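PDB 3NWG: microcompartments protein from Desulfitobacterium hafniense, which is probably a shell protein of a bacterial microcompartment, built from two BMC domains in tandem and related to PduT. Local coordinates for residues L7-S12 against K41-I46. Numbering follows the deposited sequence.
Sequences LVEVNS and KYIVLI
Two flat groups, the Tyr42 ring and the Glu9 carboxylate, lie on opposite faces of this pair of strands in the antiparallel 2-3-1-4 sheet of the first BMC domain. Ser12 O approaches the ring obliquely and meets Tyr42 CB at 3.5 Å. With CG anti to the backbone N (chi1 -164°), the ring extends away from 7-12 toward Ile17, Ala34 and Pro36, and its OH hydrogen-bonds a glycerol that probably comes from the crystallisation liquor. The carboxylate is approached from Lys41: NZ stands 3.3 Å from Glu9 OE2 in a salt bridge, although the modelled place of OE2 is less certain. A water donates to Glu9 OE1 at 2.8 Å and accepts a weak bond from Lys41 NZ, bridging the two charges. Cut back to an alanine, Glu9 would probably leave the Lys41 ammonium without its anionic mate and Ile43 CG2 without the methylene beside it.

That methylene, Glu9 CG, runs alongside Ile43 and comes 3.4 Å from CG2. On the same face Leu7 CD1 meets Leu45 CD2 at 3.6 Å. Helix 105-117 of the second BMC domain packs here through Ile105 and Ile109, so the contact belongs to the junction between the repeats. Val8, Val10 and Val44 share the Tyr42 face, against helix 13-26.

The strand axes run at 169° and approach to 4.8 Å. Two hydrogen-bonded pairs, Val8 with Val44 and Val10 with Tyr42, each use both N-H groups; Val10 N reaches Tyr42 O at 2.8 Å, with an N-H...O angle of 164°. Between them, Glu9 CA makes a CA-H...O contact with that same Tyr42 O at 3.5 Å.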
loop_
_atom_site.group_PDB
_atom_site.type_symbol
_atom_site.label_atom_id
_atom_site.label_comp_id
_atom_site.label_asym_id
_atom_site.label_seq_id
_atom_site.Cartn_x
_atom_site.Cartn_y
_atom_site.Cartn_z
ATOM N N LEU A 7 21.873 10.494 16.148
ATOM C CA LEU A 7 20.789 9.598 16.507
ATOM C C LEU A 7 20.393 9.766 17.953
ATOM O O LEU A 7 21.235 9.734 18.848
ATOM C CB LEU A 7 21.213 8.133 16.308
ATOM C CG LEU A 7 20.351 7.102 17.039
ATOM C CD1 LEU A 7 19.146 6.715 16.190
ATOM C CD2 LEU A 7 21.145 5.887 17.438
ATOM N N VAL A 8 19.100 9.912 18.188
ATOM C CA VAL A 8 18.588 9.834 19.534
ATOM C C VAL A 8 17.555 8.713 19.578
ATOM O O VAL A 8 16.660 8.646 18.724
ATOM C CB VAL A 8 18.045 11.204 20.036
ATOM C CG1 VAL A 8 17.342 11.064 21.368
ATOM C CG2 VAL A 8 19.174 12.203 20.198
ATOM N N GLU A 9 17.724 7.807 20.546
ATOM C CA GLU A 9 16.723 6.785 20.842
ATOM C C GLU A 9 16.008 7.068 22.168
ATOM O O GLU A 9 16.649 7.299 23.192
ATOM C CB GLU A 9 17.352 5.397 20.859
ATOM C CG GLU A 9 17.510 4.758 19.473
ATOM C CD GLU A 9 18.283 3.438 19.515
ATOM O OE1 GLU A 9 19.209 3.254 18.690
ATOM O OE2 GLU A 9 17.979 2.597 20.390
ATOM N N VAL A 10 14.676 7.048 22.126
ATOM C CA VAL A 10 13.832 7.471 23.240
ATOM C C VAL A 10 12.840 6.372 23.592
ATOM O O VAL A 10 12.344 5.667 22.720
ATOM C CB VAL A 10 13.025 8.758 22.897
ATOM C CG1 VAL A 10 12.245 9.244 24.091
ATOM C CG2 VAL A 10 13.942 9.876 22.410
ATOM N N ASN A 11 12.552 6.240 24.877
ATOM C CA ASN A 11 11.611 5.278 25.412
ATOM C C ASN A 11 10.121 5.467 25.065
ATOM O O ASN A 11 9.359 4.515 25.125
ATOM C CB ASN A 11 11.749 5.314 26.921
ATOM C CG ASN A 11 11.550 3.968 27.545
ATOM O OD1 ASN A 11 11.580 2.925 26.864
ATOM N ND2 ASN A 11 11.346 3.967 28.864
ATOM N N SER A 12 9.692 6.683 24.752
ATOM C CA SER A 12 8.297 6.953 24.400
ATOM C C SER A 12 8.152 7.500 23.009
ATOM O O SER A 12 8.968 8.311 22.563
ATOM C CB SER A 12 7.712 8.042 25.288
ATOM O OG SER A 12 7.692 7.630 26.611
ATOM N N LYS A 41 10.519 1.814 21.712
ATOM C CA LYS A 41 11.445 2.840 21.231
ATOM C C LYS A 41 10.904 3.759 20.155
ATOM O O LYS A 41 10.094 3.361 19.324
ATOM C CB LYS A 41 12.714 2.184 20.684
ATOM C CG LYS A 41 13.746 1.811 21.727
ATOM C CD LYS A 41 14.588 0.583 21.301
ATOM C CE LYS A 41 15.652 0.902 20.246
ATOM N NZ LYS A 41 16.430 -0.315 19.856
ATOM N N TYR A 42 11.382 4.994 20.191
ATOM C CA TYR A 42 11.235 5.929 19.106
ATOM C C TYR A 42 12.641 6.383 18.763
ATOM O O TYR A 42 13.460 6.641 19.654
ATOM C CB TYR A 42 10.406 7.115 19.550
ATOM C CG TYR A 42 9.888 7.954 18.405
ATOM C CD1 TYR A 42 8.703 7.618 17.761
ATOM C CD2 TYR A 42 10.577 9.092 17.972
ATOM C CE1 TYR A 42 8.217 8.378 16.721
ATOM C CE2 TYR A 42 10.095 9.862 16.934
ATOM C CZ TYR A 42 8.910 9.495 16.310
ATOM O OH TYR A 42 8.405 10.243 15.272
ATOM N N ILE A 43 12.936 6.458 17.475
ATOM C CA ILE A 43 14.265 6.844 17.058
ATOM C C ILE A 43 14.213 8.084 16.187
ATOM O O ILE A 43 13.269 8.279 15.413
ATOM C CB ILE A 43 15.042 5.681 16.344
ATOM C CG1 ILE A 43 14.565 5.459 14.902
ATOM C CG2 ILE A 43 14.992 4.390 17.148
ATOM C CD1 ILE A 43 15.599 5.885 13.863
ATOM N N VAL A 44 15.226 8.929 16.341
ATOM C CA VAL A 44 15.374 10.086 15.477
ATOM C C VAL A 44 16.764 10.083 14.898
ATOM O O VAL A 44 17.758 9.936 15.615
ATOM C CB VAL A 44 15.080 11.431 16.209
ATOM C CG1 VAL A 44 15.149 12.602 15.253
ATOM C CG2 VAL A 44 13.711 11.387 16.884
ATOM N N LEU A 45 16.805 10.214 13.581
ATOM C CA LEU A 45 18.048 10.330 12.837
ATOM C C LEU A 45 18.018 11.620 12.046
ATOM O O LEU A 45 17.039 11.928 11.359
ATOM C CB LEU A 45 18.230 9.161 11.869
ATOM C CG LEU A 45 18.595 7.791 12.422
ATOM C CD1 LEU A 45 18.386 6.749 11.346
ATOM C CD2 LEU A 45 20.040 7.766 12.893
ATOM N N ILE A 46 19.117 12.352 12.130
ATOM C CA ILE A 46 19.256 13.637 11.463
ATOM C C ILE A 46 20.658 13.766 10.879
ATOM O O ILE A 46 21.581 13.036 11.263
ATOM C CB ILE A 46 19.022 14.780 12.451
ATOM C CG1 ILE A 46 19.772 14.473 13.752
ATOM C CG2 ILE A 46 17.531 14.916 12.742
ATOM C CD1 ILE A 46 20.433 15.640 14.390
HETATM O O HOH W 1 19.624 0.502 18.860
#